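Local structure of putative type VI secretion protein (6SKI) at residues T36-I41 with Q190-G195; W104-Y109 with Q123-I128. The protein is a phospholipase effector of the type VI secretion system, a toxin loaded on the VgrG spike and probably hydrolysing membrane phospholipids with an alpha/beta-hydrolase catalytic domain. One frame throughout, in Å; residues are numbered along the deposited sequence.

Interaction 1: T36-I41 with Q190-G195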
# COMPACT_ATOMS: atom_id res chain seq x y z
N THR A 36 -5.43 6.49 26.47
CA THR A 36 -5.46 6.82 25.05
C THR A 36 -4.99 5.62 24.25
O THR A 36 -3.80 5.28 24.28
CB THR A 36 -4.60 8.04 24.76
OG1 THR A 36 -4.75 8.99 25.82
CG2 THR A 36 -5.01 8.68 23.45
N LEU A 37 -5.89 4.96 23.55
CA LEU A 37 -5.56 3.78 22.76
C LEU A 37 -5.38 4.19 21.31
O LEU A 37 -6.30 4.73 20.69
CB LEU A 37 -6.64 2.71 22.90
CG LEU A 37 -6.38 1.41 22.15
CD1 LEU A 37 -5.11 0.75 22.64
CD2 LEU A 37 -7.55 0.49 22.34
N THR A 38 -4.20 3.94 20.77
CA THR A 38 -3.89 4.21 19.38
C THR A 38 -3.85 2.91 18.61
O THR A 38 -3.15 1.97 19.01
CB THR A 38 -2.55 4.94 19.25
OG1 THR A 38 -2.39 5.84 20.35
CG2 THR A 38 -2.51 5.72 17.96
N ILE A 39 -4.58 2.84 17.51
CA ILE A 39 -4.60 1.68 16.64
C ILE A 39 -3.76 2.01 15.42
O ILE A 39 -4.10 2.92 14.66
CB ILE A 39 -6.02 1.26 16.26
CG1 ILE A 39 -6.92 1.26 17.50
CG2 ILE A 39 -6.01 -0.10 15.60
CD1 ILE A 39 -8.33 0.82 17.22
N GLY A 40 -2.68 1.27 15.23
CA GLY A 40 -1.83 1.47 14.08
C GLY A 40 -2.37 0.73 12.88
O GLY A 40 -2.38 -0.50 12.86
N ILE A 41 -2.81 1.48 11.88
CA ILE A 41 -3.41 0.91 10.68
C ILE A 41 -2.33 0.90 9.61
O ILE A 41 -1.77 1.94 9.27
CB ILE A 41 -4.64 1.71 10.22
CG1 ILE A 41 -5.44 2.17 11.43
CG2 ILE A 41 -5.51 0.85 9.35
CD1 ILE A 41 -6.25 1.08 12.07
N GLN A 190 -7.28 6.64 18.95
CA GLN A 190 -6.47 7.28 17.93
C GLN A 190 -6.09 6.27 16.86
O GLN A 190 -6.17 5.06 17.05
CB GLN A 190 -5.21 7.88 18.55
CG GLN A 190 -5.35 9.31 19.00
CD GLN A 190 -4.16 9.78 19.80
OE1 GLN A 190 -3.36 8.96 20.26
NE2 GLN A 190 -4.02 11.08 19.96
N PHE A 191 -5.68 6.79 15.70
CA PHE A 191 -5.24 5.96 14.59
C PHE A 191 -3.92 6.48 14.06
O PHE A 191 -3.74 7.68 13.87
CB PHE A 191 -6.28 5.96 13.46
CG PHE A 191 -7.54 5.22 13.79
CD1 PHE A 191 -7.54 3.84 13.90
CD2 PHE A 191 -8.73 5.90 13.97
CE1 PHE A 191 -8.69 3.16 14.20
CE2 PHE A 191 -9.88 5.22 14.26
CZ PHE A 191 -9.86 3.85 14.38
N ASP A 192 -2.98 5.56 13.82
CA ASP A 192 -1.76 5.84 13.07
C ASP A 192 -1.87 5.04 11.78
O ASP A 192 -1.66 3.82 11.77
CB ASP A 192 -0.51 5.46 13.84
CG ASP A 192 -0.29 6.33 15.05
OD1 ASP A 192 -0.43 7.56 14.92
OD2 ASP A 192 0.03 5.78 16.12
N VAL A 193 -2.18 5.72 10.69
CA VAL A 193 -2.45 5.06 9.41
C VAL A 193 -1.20 5.15 8.55
O VAL A 193 -0.65 6.24 8.33
CB VAL A 193 -3.66 5.70 8.71
CG1 VAL A 193 -4.23 4.73 7.70
CG2 VAL A 193 -4.71 6.08 9.73
N PHE A 194 -0.74 3.99 8.08
CA PHE A 194 0.45 3.89 7.24
C PHE A 194 0.08 3.13 5.98
O PHE A 194 -0.65 2.14 6.04
CB PHE A 194 1.58 3.17 7.97
CG PHE A 194 2.10 3.91 9.16
CD1 PHE A 194 1.52 3.74 10.40
CD2 PHE A 194 3.18 4.76 9.04
CE1 PHE A 194 2.01 4.41 11.49
CE2 PHE A 194 3.66 5.44 10.13
CZ PHE A 194 3.07 5.26 11.36
N GLY A 195 0.57 3.60 4.83
CA GLY A 195 0.27 2.95 3.58
C GLY A 195 1.45 3.00 2.63
O GLY A 195 2.28 3.91 2.68
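Ile39 and Ile41 meet the ring of Phe191 on one face of a parallel strand pair. The Ile39 and Phe191 side chains run alongside each other in the same direction, and Ile39 CB is 3.8 Å from Phe191 CD1. The Ile41 side chain approaches Phe191 obliquely. Its CG1 lies beside the backbone N (chi1 -38°), and the bent chain beyond it brings CD1 within 3.6 Å of Phe191 CD1. Further on, Ile41 CB packs on Val193 CG1. The other face is more polar. Thr38 turns its methyl CG2, anti to the backbone N, to the side chains of Gln190 and Asp192; CG2 lies 3.5 Å from Gln190 CB. The Asp192 carboxylate has its polar partners elsewhere, chiefly Arg239 in a salt bridge, and also Tyr109. Five backbone hydrogen bonds join the strands, from Gln190 N to Leu37 O at one end to Phe194 N to Ile41 O at the other. These are inner strands of the alpha/beta-hydrolase sheet. Strand 121-128 flanks 36-41, and strand 237-243 flanks 190-195. Helices 156-178 and 198-211 cover the face of Ile41, Phe191 and Val193.

Interaction 2: W104-Y109 with Q123-I128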
# COMPACT_ATOMS: atom_id res chain seq x y z
N TRP A 104 7.80 -3.50 7.77
CA TRP A 104 8.78 -3.19 8.80
C TRP A 104 8.22 -2.21 9.82
O TRP A 104 8.54 -2.29 11.01
CB TRP A 104 10.05 -2.64 8.16
CG TRP A 104 10.73 -3.64 7.29
CD1 TRP A 104 11.01 -3.51 5.97
CD2 TRP A 104 11.22 -4.92 7.69
NE1 TRP A 104 11.64 -4.64 5.51
CE2 TRP A 104 11.78 -5.52 6.55
CE3 TRP A 104 11.24 -5.62 8.89
CZ2 TRP A 104 12.36 -6.78 6.58
CZ3 TRP A 104 11.81 -6.87 8.92
CH2 TRP A 104 12.36 -7.44 7.77
N LEU A 105 7.40 -1.26 9.37
CA LEU A 105 6.74 -0.36 10.31
C LEU A 105 5.78 -1.13 11.22
O LEU A 105 5.67 -0.82 12.41
CB LEU A 105 5.99 0.73 9.55
CG LEU A 105 6.82 1.89 9.02
CD1 LEU A 105 5.97 2.75 8.11
CD2 LEU A 105 7.40 2.72 10.14
N ASN A 106 5.08 -2.12 10.67
CA ASN A 106 4.22 -2.97 11.48
C ASN A 106 5.03 -3.75 12.50
O ASN A 106 4.66 -3.83 13.68
CB ASN A 106 3.42 -3.91 10.58
CG ASN A 106 2.32 -4.63 11.32
OD1 ASN A 106 1.28 -4.05 11.63
ND2 ASN A 106 2.54 -5.90 11.60
N ILE A 107 6.14 -4.34 12.07
CA ILE A 107 7.00 -5.10 12.98
C ILE A 107 7.57 -4.19 14.06
O ILE A 107 7.77 -4.62 15.20
CB ILE A 107 8.11 -5.82 12.19
CG1 ILE A 107 7.52 -6.86 11.24
CG2 ILE A 107 9.10 -6.48 13.14
CD1 ILE A 107 6.33 -7.61 11.79
N LEU A 108 7.82 -2.93 13.73
CA LEU A 108 8.47 -2.01 14.66
C LEU A 108 7.49 -1.15 15.44
O LEU A 108 7.88 -0.59 16.47
CB LEU A 108 9.43 -1.08 13.90
CG LEU A 108 10.75 -1.69 13.45
CD1 LEU A 108 11.50 -0.70 12.58
CD2 LEU A 108 11.58 -2.08 14.65
N TYR A 109 6.26 -1.02 14.98
CA TYR A 109 5.22 -0.36 15.75
C TYR A 109 5.10 -1.02 17.11
O TYR A 109 4.86 -2.23 17.20
CB TYR A 109 3.89 -0.44 15.00
CG TYR A 109 2.81 0.48 15.51
CD1 TYR A 109 2.78 1.81 15.14
CD2 TYR A 109 1.82 0.02 16.35
CE1 TYR A 109 1.78 2.65 15.58
CE2 TYR A 109 0.82 0.84 16.81
CZ TYR A 109 0.81 2.16 16.42
OH TYR A 109 -0.18 2.99 16.87
N GLN A 123 -0.83 1.21 22.57
CA GLN A 123 -0.77 1.08 21.13
C GLN A 123 -1.07 -0.35 20.73
O GLN A 123 -0.52 -1.29 21.32
CB GLN A 123 0.59 1.49 20.58
CG GLN A 123 0.72 2.96 20.27
CD GLN A 123 2.08 3.30 19.71
OE1 GLN A 123 2.90 2.42 19.47
NE2 GLN A 123 2.32 4.58 19.49
N ILE A 124 -1.94 -0.52 19.74
CA ILE A 124 -2.19 -1.79 19.10
C ILE A 124 -2.08 -1.56 17.61
O ILE A 124 -2.21 -0.44 17.12
CB ILE A 124 -3.56 -2.39 19.48
CG1 ILE A 124 -4.69 -1.54 18.89
CG2 ILE A 124 -3.71 -2.49 20.98
CD1 ILE A 124 -6.05 -2.08 19.19
N LYS A 125 -1.81 -2.63 16.87
CA LYS A 125 -1.47 -2.49 15.47
C LYS A 125 -2.24 -3.48 14.62
O LYS A 125 -2.68 -4.53 15.10
CB LYS A 125 0.04 -2.63 15.23
CG LYS A 125 0.66 -3.93 15.70
CD LYS A 125 2.16 -3.76 15.80
CE LYS A 125 2.88 -5.07 15.95
NZ LYS A 125 4.25 -4.86 16.48
N THR A 126 -2.41 -3.12 13.36
CA THR A 126 -3.22 -3.86 12.41
C THR A 126 -2.53 -3.83 11.06
O THR A 126 -1.97 -2.81 10.65
CB THR A 126 -4.61 -3.25 12.29
OG1 THR A 126 -5.15 -3.02 13.59
CG2 THR A 126 -5.50 -4.17 11.55
N TYR A 127 -2.58 -4.96 10.35
CA TYR A 127 -1.93 -5.09 9.05
C TYR A 127 -2.97 -5.48 8.01
O TYR A 127 -3.64 -6.50 8.15
CB TYR A 127 -0.81 -6.12 9.10
CG TYR A 127 -0.09 -6.28 7.78
CD1 TYR A 127 0.94 -5.42 7.42
CD2 TYR A 127 -0.44 -7.29 6.89
CE1 TYR A 127 1.60 -5.56 6.22
CE2 TYR A 127 0.21 -7.43 5.69
CZ TYR A 127 1.23 -6.57 5.36
OH TYR A 127 1.88 -6.72 4.16
N ILE A 128 -3.10 -4.66 6.98
CA ILE A 128 -3.96 -4.94 5.83
C ILE A 128 -3.07 -5.14 4.62
O ILE A 128 -2.15 -4.35 4.37
CB ILE A 128 -4.98 -3.81 5.60
CG1 ILE A 128 -5.82 -3.58 6.86
CG2 ILE A 128 -5.88 -4.13 4.44
CD1 ILE A 128 -5.36 -2.41 7.69
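Lys125 reaches from its strand to the C-terminal end of helix 101-108, where two hydrogen bonds to Tyr109 and Asn106 hold its ammonium group. Lys125 NZ donates to Tyr109 O at 2.8 Å, nearly in line with the C=O bond. A second, weak bond runs from Lys125 NZ to Asn106 O at 3.0 Å. The chain is extended beyond CG, which carries NZ out to these carbonyls. Packing forms the second group. Tyr109 CG is anti to the backbone N (chi1 -166°), and the ring reaches back toward the strand. The side chains of Tyr109 and Lys125 run alongside one another, head to tail, with Tyr109 CD2 3.4 Å from Lys125 CB. The Gln123 amide stacks on one face of the Tyr109 ring, the planes 16° apart. The Tyr109 hydroxyl is held by Asp192 of strand 184-195. At the other end Asn106 crosses Tyr127 at about a right angle. Helix 101-108 lies in the beta-alpha-beta-type crossover between parallel strands 22-43 and 121-128, and here its end packs on the second strand, nearly antiparallel (155°). The lysine charge sits at the helix C-terminal end, where the helix dipole would probably favour it.

From the N terminus, the chain first lays down strand 22-43, which carries 36-41. It then passes through helix 101-108 and turns back into strand 121-128. Interaction 2 closes this short loop, with 13 residues between its segments. The chain continues through helices 144-154 and 156-178 to strand 184-195, where interaction 1 closes a much longer loop of 148 residues. The short loop lies wholly within the long one. The two contacts share a sheet, since strand 22-43 has strand 121-128 on one side and strand 184-195 on the other. Probable hydrogen bonds from Gly40 to Ile124 and Thr126 tie strand 121-128 to 22-43, while Leu105 on Phe194 brings helix 101-108 onto strand 184-195.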